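Local coordinates for sensor protein (Shewanella sp. W3-18-1, PDB 3MYF), which probably relays phosphoryl groups in a multistep phosphorelay, as the histidine-phosphotransfer (HPt) domain of a hybrid sensor histidine kinase, at residues A[3-7]-A[104-109]; A[26-30]-A[109-113]; A[40-44]-A[95-99]. All coordinates share one frame; numbering follows the deposited sequence. Where two conformers were deposited one is given.

Contact 1 (A[3-7]-A[104-109]); sequences LHTLN and KVESAV
Two peptide groups of helix 92-116 each receive a methyl on one face: Thr5 CG2 rests over the Lys104-Val105 peptide, and Leu6 CD2 over the Ala108-Val109 peptide. The near-equal distances establish this. Thr5 CG2 is 3.6 Å from Lys104 O and hardly farther from the carbon and nitrogen of the same peptide, while Leu6 CD2 is 3.6 Å from both Ala108 C and Val109 N. At the edges of these groups the polar atoms are paired within the helix, Lys104 O accepting from Ala108 N and Val109 N donating to Val105 O. Side chains flank each methyl. Beside Thr5 CG2 stand Lys104 CB and Val105 CG2, the latter at 3.8 Å; Leu6 CD2 touches both Ala108 CB, at 3.7 Å, and Val109 CG2. Ala108 CB also meets Leu6 CB, at 3.8 Å. Thr5 turns its two branches to different tasks: with chi1 at -66° the methyl is anti to the backbone N and faces the helix, whereas OG1 hydrogen-bonds Glu101 OE2, a turn earlier on the same helix. Lys104 contributes its CB and then runs off extended, its NZ in a salt bridge with Asp100. The rest of the loop is tied elsewhere: His4 bonds Thr70, and Asn7, as N-cap of helix 8-14, holds Leu10 N through OD1. Between 3-7 and 104-109 themselves the contact is van der Waals, with the bond from Thr5 to Glu101 pinning the N-terminal loop nearby, on the last helix of the four-helix bundle that characterises HPt domains.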
loop_
_atom_site.group_PDB
_atom_site.type_symbol
_atom_site.label_atom_id
_atom_site.label_comp_id
_atom_site.label_asym_id
_atom_site.label_seq_id
_atom_site.Cartn_x
_atom_site.Cartn_y
_atom_site.Cartn_z
ATOM N N LEU A 3 8.942 20.121 -5.158
ATOM C CA LEU A 3 9.797 19.027 -4.674
ATOM C C LEU A 3 9.691 18.811 -3.173
ATOM O O LEU A 3 10.148 17.787 -2.658
ATOM C CB LEU A 3 11.259 19.285 -5.031
ATOM N N HIS A 4 9.104 19.777 -2.471
ATOM C CA HIS A 4 8.807 19.609 -1.050
ATOM C C HIS A 4 7.655 18.623 -0.837
ATOM O O HIS A 4 7.575 17.968 0.211
ATOM C CB HIS A 4 8.473 20.960 -0.392
ATOM N N THR A 5 6.762 18.555 -1.820
ATOM C CA THR A 5 5.591 17.693 -1.778
ATOM C C THR A 5 5.948 16.308 -2.295
ATOM O O THR A 5 5.724 15.317 -1.618
ATOM C CB THR A 5 4.413 18.294 -2.587
ATOM O OG1 THR A 5 3.968 19.499 -1.955
ATOM C CG2 THR A 5 3.227 17.324 -2.671
ATOM N N LEU A 6 6.508 16.249 -3.503
ATOM C CA LEU A 6 6.926 14.982 -4.087
ATOM C C LEU A 6 8.171 15.202 -4.938
ATOM O O LEU A 6 8.191 16.082 -5.789
ATOM C CB LEU A 6 5.799 14.360 -4.937
ATOM C CG LEU A 6 6.101 13.121 -5.788
ATOM C CD1 LEU A 6 6.566 11.938 -4.961
ATOM C CD2 LEU A 6 4.884 12.736 -6.626
ATOM N N ASN A 7 9.193 14.396 -4.670
ATOM C CA ASN A 7 10.481 14.482 -5.338
ATOM C C ASN A 7 10.819 13.135 -5.965
ATOM O O ASN A 7 11.352 12.240 -5.299
ATOM C CB ASN A 7 11.559 14.936 -4.339
ATOM C CG ASN A 7 12.937 15.097 -4.977
ATOM O OD1 ASN A 7 13.236 14.501 -6.012
ATOM N ND2 ASN A 7 13.788 15.895 -4.339
ATOM N N LYS A 104 -2.215 17.565 -1.669
ATOM C CA LYS A 104 -1.180 17.905 -2.667
ATOM C C LYS A 104 -0.387 16.678 -3.127
ATOM O O LYS A 104 0.045 16.599 -4.285
ATOM C CB LYS A 104 -0.207 18.953 -2.120
ATOM C CG LYS A 104 -0.837 20.301 -1.785
ATOM C CD LYS A 104 0.097 21.111 -0.894
ATOM C CE LYS A 104 -0.506 22.452 -0.559
ATOM N NZ LYS A 104 0.266 23.127 0.512
ATOM N N VAL A 105 -0.158 15.747 -2.211
ATOM C CA VAL A 105 0.564 14.496 -2.521
ATOM C C VAL A 105 -0.259 13.616 -3.467
ATOM O O VAL A 105 0.291 13.048 -4.423
ATOM C CB VAL A 105 0.969 13.710 -1.224
ATOM C CG1 VAL A 105 1.423 12.267 -1.547
ATOM C CG2 VAL A 105 2.099 14.443 -0.482
ATOM N N GLU A 106 -1.566 13.517 -3.212
ATOM C CA GLU A 106 -2.478 12.752 -4.084
ATOM C C GLU A 106 -2.426 13.299 -5.506
ATOM O O GLU A 106 -2.377 12.536 -6.481
ATOM C CB GLU A 106 -3.918 12.787 -3.565
ATOM C CG GLU A 106 -4.173 11.900 -2.344
ATOM C CD GLU A 106 -5.549 12.102 -1.719
ATOM O OE1 GLU A 106 -6.181 13.146 -1.992
ATOM O OE2 GLU A 106 -5.994 11.222 -0.932
ATOM N N SER A 107 -2.454 14.623 -5.626
ATOM C CA SER A 107 -2.397 15.251 -6.946
ATOM C C SER A 107 -1.040 15.014 -7.612
ATOM O O SER A 107 -0.968 14.699 -8.808
ATOM C CB SER A 107 -2.690 16.751 -6.855
ATOM O OG SER A 107 -2.241 17.395 -8.049
ATOM N N ALA A 108 0.033 15.173 -6.838
ATOM C CA ALA A 108 1.391 15.073 -7.375
ATOM C C ALA A 108 1.690 13.666 -7.869
ATOM O O ALA A 108 2.264 13.491 -8.948
ATOM C CB ALA A 108 2.403 15.491 -6.339
ATOM N N VAL A 109 1.286 12.665 -7.084
ATOM C CA VAL A 109 1.512 11.267 -7.459
ATOM C C VAL A 109 0.675 10.876 -8.682
ATOM O O VAL A 109 1.199 10.255 -9.622
ATOM C CB VAL A 109 1.272 10.288 -6.280
ATOM C CG1 VAL A 109 1.503 8.843 -6.715
ATOM C CG2 VAL A 109 2.176 10.622 -5.098
#

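Contact 2 (A[26-30]-A[109-113]); sequences LKMLL and VKQVL
Leu26 and Val109 bring their backbones to a CA-CA separation of 6.7 Å where helices 19-46 and 92-116 pass, the axes of the two short segments approaching to 10.3 Å with N-to-C directions 141° apart. Val109 fits against the first of these helices by one branch: with chi1 at 179°, CG1 stands anti to the backbone N and touches Leu26 O at 3.7 Å. The same methyl is near Leu26 CB and Leu30 CB, one turn apart, so it lodges between consecutive turns. Leu26 O is meanwhile the acceptor of the helix bond from Leu30 N, so the polar atom beneath the methyl has its partner. The forked end of Leu30 spans the aliphatic part of Lys110, running roughly perpendicular to it, with CD1 and CD2 each 3.7 Å from Lys110 CG. CD2 reaches Leu113 CD1 as well, the two leucines lying alongside and pointing contrary ways. Because Leu30 CD1 also comes within 4.0 Å of Glu106 O, this leucine sits in the manner of a knob fitting a hole of residues 106, 109, 110 and 113, the first meeting it through its carbonyl O, here between antiparallel first and last long helices of the HPt four-helix bundle. Lys110 CE also touches Leu30 CD1, and the bend at chi4 beyond it sets only the direction of NZ. Looser contacts border this centre: Leu26 CD1 lies 4.2 Å from Val112 CG1, and Lys27 lends its CG to Leu113 CD2 at a similar distance. Trp8 of helix 8-14 packs on both Leu26 and Val112. On another side of helix 19-46, Met28, present as selenomethionine, packs on Met25 of the second subunit, and Leu29 on Met28 of that subunit.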
loop_
_atom_site.group_PDB
_atom_site.type_symbol
_atom_site.label_atom_id
_atom_site.label_comp_id
_atom_site.label_asym_id
_atom_site.label_seq_id
_atom_site.Cartn_x
_atom_site.Cartn_y
_atom_site.Cartn_z
ATOM N N LEU A 26 4.834 4.159 -5.278
ATOM C CA LEU A 26 3.985 5.331 -5.433
ATOM C C LEU A 26 2.548 4.890 -5.719
ATOM O O LEU A 26 1.599 5.504 -5.212
ATOM C CB LEU A 26 4.529 6.266 -6.519
ATOM C CG LEU A 26 5.768 7.098 -6.137
ATOM C CD1 LEU A 26 6.240 7.939 -7.310
ATOM C CD2 LEU A 26 5.536 7.975 -4.896
ATOM N N LYS A 27 2.406 3.803 -6.478
ATOM C CA LYS A 27 1.080 3.203 -6.728
ATOM C C LYS A 27 0.425 2.759 -5.408
ATOM O O LYS A 27 -0.751 3.051 -5.173
ATOM C CB LYS A 27 1.157 2.034 -7.712
ATOM C CG LYS A 27 1.235 2.424 -9.192
ATOM C CD LYS A 27 1.493 1.222 -10.081
ATOM C CE LYS A 27 1.540 1.621 -11.569
ATOM N NZ LYS A 27 1.918 0.495 -12.466
HETATM N N MSE A 28 1.205 2.082 -4.559
HETATM C CA MSE A 28 0.696 1.539 -3.300
HETATM C C MSE A 28 0.314 2.661 -2.345
HETATM O O MSE A 28 -0.693 2.571 -1.651
HETATM C CB MSE A 28 1.716 0.600 -2.643
HETATM C CG MSE A 28 2.089 -0.635 -3.476
HETATM SE SE MSE A 28 3.080 -1.957 -2.442
HETATM C CE MSE A 28 4.070 -2.857 -3.831
ATOM N N LEU A 29 1.126 3.718 -2.313
ATOM C CA LEU A 29 0.812 4.876 -1.479
ATOM C C LEU A 29 -0.504 5.522 -1.926
ATOM O O LEU A 29 -1.391 5.733 -1.102
ATOM C CB LEU A 29 1.958 5.892 -1.513
ATOM C CG LEU A 29 1.781 7.200 -0.743
ATOM C CD1 LEU A 29 1.728 6.858 0.749
ATOM C CD2 LEU A 29 2.909 8.144 -1.011
ATOM N N LEU A 30 -0.633 5.796 -3.221
ATOM C CA LEU A 30 -1.817 6.434 -3.779
ATOM C C LEU A 30 -3.098 5.634 -3.508
ATOM O O LEU A 30 -4.118 6.209 -3.131
ATOM C CB LEU A 30 -1.649 6.710 -5.284
ATOM C CG LEU A 30 -2.855 7.322 -6.020
ATOM C CD1 LEU A 30 -3.151 8.714 -5.504
ATOM C CD2 LEU A 30 -2.661 7.338 -7.575
ATOM N N VAL A 109 1.286 12.665 -7.084
ATOM C CA VAL A 109 1.512 11.267 -7.459
ATOM C C VAL A 109 0.675 10.876 -8.682
ATOM O O VAL A 109 1.199 10.255 -9.622
ATOM C CB VAL A 109 1.272 10.288 -6.280
ATOM C CG1 VAL A 109 1.503 8.843 -6.715
ATOM C CG2 VAL A 109 2.176 10.622 -5.098
ATOM N N LYS A 110 -0.602 11.268 -8.691
ATOM C CA LYS A 110 -1.481 11.043 -9.854
ATOM C C LYS A 110 -0.929 11.695 -11.124
ATOM O O LYS A 110 -1.176 11.231 -12.251
ATOM C CB LYS A 110 -2.891 11.565 -9.577
ATOM C CG LYS A 110 -3.704 10.693 -8.640
ATOM C CD LYS A 110 -5.137 11.190 -8.538
ATOM C CE LYS A 110 -5.770 10.770 -7.217
ATOM N NZ LYS A 110 -7.222 10.447 -7.394
ATOM N N GLN A 111 -0.171 12.769 -10.936
ATOM C CA GLN A 111 0.479 13.450 -12.049
ATOM C C GLN A 111 1.710 12.674 -12.517
ATOM O O GLN A 111 1.915 12.486 -13.737
ATOM C CB GLN A 111 0.846 14.886 -11.642
ATOM N N VAL A 112 2.518 12.217 -11.561
ATOM C CA VAL A 112 3.741 11.458 -11.851
ATOM C C VAL A 112 3.445 10.063 -12.428
ATOM O O VAL A 112 4.312 9.450 -13.059
ATOM C CB VAL A 112 4.679 11.385 -10.608
ATOM C CG1 VAL A 112 5.769 10.331 -10.780
ATOM C CG2 VAL A 112 5.309 12.743 -10.348
ATOM N N LEU A 113 2.219 9.579 -12.226
ATOM C CA LEU A 113 1.799 8.290 -12.779
ATOM C C LEU A 113 1.164 8.439 -14.157
ATOM O O LEU A 113 1.316 7.559 -15.006
ATOM C CB LEU A 113 0.861 7.544 -11.824
ATOM C CG LEU A 113 1.441 7.129 -10.457
ATOM C CD1 LEU A 113 0.359 6.556 -9.555
ATOM C CD2 LEU A 113 2.589 6.151 -10.585
#

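Contact 3 (A[40-44]-A[95-99])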
loop_
_atom_site.group_PDB
_atom_site.type_symbol
_atom_site.label_atom_id
_atom_site.label_comp_id
_atom_site.label_asym_id
_atom_site.label_seq_id
_atom_site.Cartn_x
_atom_site.Cartn_y
_atom_site.Cartn_z
ATOM N N ILE A 40 -7.666 9.800 9.390
ATOM C CA ILE A 40 -7.087 10.962 10.094
ATOM C C ILE A 40 -8.178 11.991 10.412
ATOM O O ILE A 40 -8.276 12.472 11.552
ATOM C CB ILE A 40 -5.937 11.605 9.289
ATOM C CG1 ILE A 40 -4.748 10.635 9.174
ATOM C CG2 ILE A 40 -5.493 12.912 9.895
ATOM C CD1 ILE A 40 -3.676 11.053 8.118
ATOM N N GLN A 41 -9.010 12.310 9.417
ATOM C CA GLN A 41 -10.075 13.291 9.614
ATOM C C GLN A 41 -11.017 12.866 10.738
ATOM O O GLN A 41 -11.433 13.692 11.549
ATOM C CB GLN A 41 -10.903 13.467 8.349
ATOM C CG GLN A 41 -10.230 14.236 7.229
ATOM C CD GLN A 41 -10.972 14.100 5.910
ATOM O OE1 GLN A 41 -11.645 13.096 5.651
ATOM N NE2 GLN A 41 -10.834 15.110 5.055
ATOM N N THR A 42 -11.358 11.578 10.760
ATOM C CA THR A 42 -12.319 11.044 11.723
ATOM C C THR A 42 -11.716 11.035 13.121
ATOM O O THR A 42 -12.366 11.465 14.077
ATOM C CB THR A 42 -12.795 9.637 11.328
ATOM O OG1 THR A 42 -13.353 9.687 10.010
ATOM C CG2 THR A 42 -13.872 9.119 12.278
ATOM N N ALA A 43 -10.472 10.567 13.227
ATOM C CA ALA A 43 -9.769 10.552 14.518
ATOM C C ALA A 43 -9.608 11.961 15.112
ATOM O O ALA A 43 -9.734 12.154 16.328
ATOM C CB ALA A 43 -8.417 9.836 14.395
ATOM N N LEU A 44 -9.376 12.953 14.257
ATOM C CA LEU A 44 -9.288 14.345 14.717
ATOM C C LEU A 44 -10.610 14.829 15.362
ATOM O O LEU A 44 -10.604 15.438 16.441
ATOM C CB LEU A 44 -8.843 15.266 13.577
ATOM C CG LEU A 44 -8.666 16.758 13.856
ATOM C CD1 LEU A 44 -7.501 16.980 14.838
ATOM C CD2 LEU A 44 -8.431 17.537 12.574
ATOM N N ILE A 95 -1.756 18.291 12.382
ATOM C CA ILE A 95 -2.612 17.321 11.690
ATOM C C ILE A 95 -3.326 17.979 10.516
ATOM O O ILE A 95 -3.417 17.391 9.412
ATOM C CB ILE A 95 -3.592 16.632 12.662
ATOM C CG1 ILE A 95 -2.805 15.717 13.604
ATOM C CG2 ILE A 95 -4.674 15.871 11.889
ATOM C CD1 ILE A 95 -3.573 15.324 14.887
ATOM N N LEU A 96 -3.796 19.210 10.725
ATOM C CA LEU A 96 -4.448 19.974 9.652
ATOM C C LEU A 96 -3.468 20.259 8.516
ATOM O O LEU A 96 -3.829 20.189 7.322
ATOM C CB LEU A 96 -5.073 21.288 10.171
ATOM C CG LEU A 96 -6.370 21.224 11.000
ATOM C CD1 LEU A 96 -6.770 22.601 11.551
ATOM C CD2 LEU A 96 -7.551 20.611 10.227
ATOM N N GLU A 97 -2.234 20.598 8.888
ATOM C CA GLU A 97 -1.187 20.830 7.914
ATOM C C GLU A 97 -0.907 19.530 7.158
ATOM O O GLU A 97 -0.661 19.551 5.948
ATOM C CB GLU A 97 0.083 21.289 8.602
ATOM C CG GLU A 97 1.136 21.813 7.641
ATOM C CD GLU A 97 2.390 22.265 8.361
ATOM O OE1 GLU A 97 2.352 22.346 9.623
ATOM O OE2 GLU A 97 3.395 22.552 7.667
ATOM N N LEU A 98 -0.907 18.415 7.878
ATOM C CA LEU A 98 -0.685 17.122 7.226
ATOM C C LEU A 98 -1.792 16.782 6.236
ATOM O O LEU A 98 -1.509 16.319 5.105
ATOM C CB LEU A 98 -0.509 15.989 8.222
ATOM C CG LEU A 98 -0.401 14.584 7.592
ATOM C CD1 LEU A 98 0.915 14.377 6.814
ATOM C CD2 LEU A 98 -0.544 13.562 8.703
ATOM N N LEU A 99 -3.045 17.006 6.636
ATOM C CA LEU A 99 -4.174 16.723 5.728
ATOM C C LEU A 99 -4.069 17.537 4.453
ATOM O O LEU A 99 -4.270 17.008 3.356
ATOM C CB LEU A 99 -5.513 17.002 6.416
ATOM C CG LEU A 99 -5.913 15.964 7.462
ATOM C CD1 LEU A 99 -7.095 16.483 8.297
ATOM C CD2 LEU A 99 -6.246 14.638 6.795
#
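Ile95 opens the line of residues on helix 92-116 that pack against Ile40 and Leu44 of helix 19-46, two antiparallel members of the HPt four-helix bundle; the segment axes are 11.0 Å apart at an angle of 159°. Ile95 CG2 lies 3.7 Å from Ile40 CG2, the two chains crossing obliquely, and it also approaches Leu44 CD2, at 4.2 Å. Next, Leu96 sits at the exposed margin, where its CD2 meets Leu44 CD2 at 4.0 Å, nearly at right angles. Leu98 turns CD2 to Ile40 CD1, 4.1 Å away, while Ile56 and Leu74 from the two intervening helices also pack on it, so this part of the interface faces the bundle interior. Leu99 completes the walk one turn beyond Ile95. Its CG stands anti to the carbonyl carbon, chi1 -74°, which carries CD2 to Ile40 and CD1 to Gln41 CG, the side chain lying alongside that of Ile40 but pointing the contrary way. Exchanging it for an alanine would probably open a gap beside Ile40 and leave the aliphatic stem of Gln41 without its apolar neighbour. The tightest approach of this leucine is made by CD2, which lies 3.6 Å from Ile40 CG2.

All three contacts are partly buried and use helix 92-116, but contacts 2 and 3 join it to helix 19-46, whereas contact 1 joins it to the N-terminal loop. Contacts 1 and 2 are neighbours, their centres 9 Å apart: Val109 serves both through different methyls, and Leu6 CD2 meets Val112 CG2 at 3.7 Å. Contact 3 lies about 21 Å from contact 2, centre to centre, across the chain's middle. Contact 1 adds methyls over peptide planes to its side-chain pairs; contacts 2 and 3 rest mainly on branched aliphatic side chains. Exposed Lys104, Lys110 and Leu96 mark the outer margins, while Val105, Leu26 and Ile40 are buried.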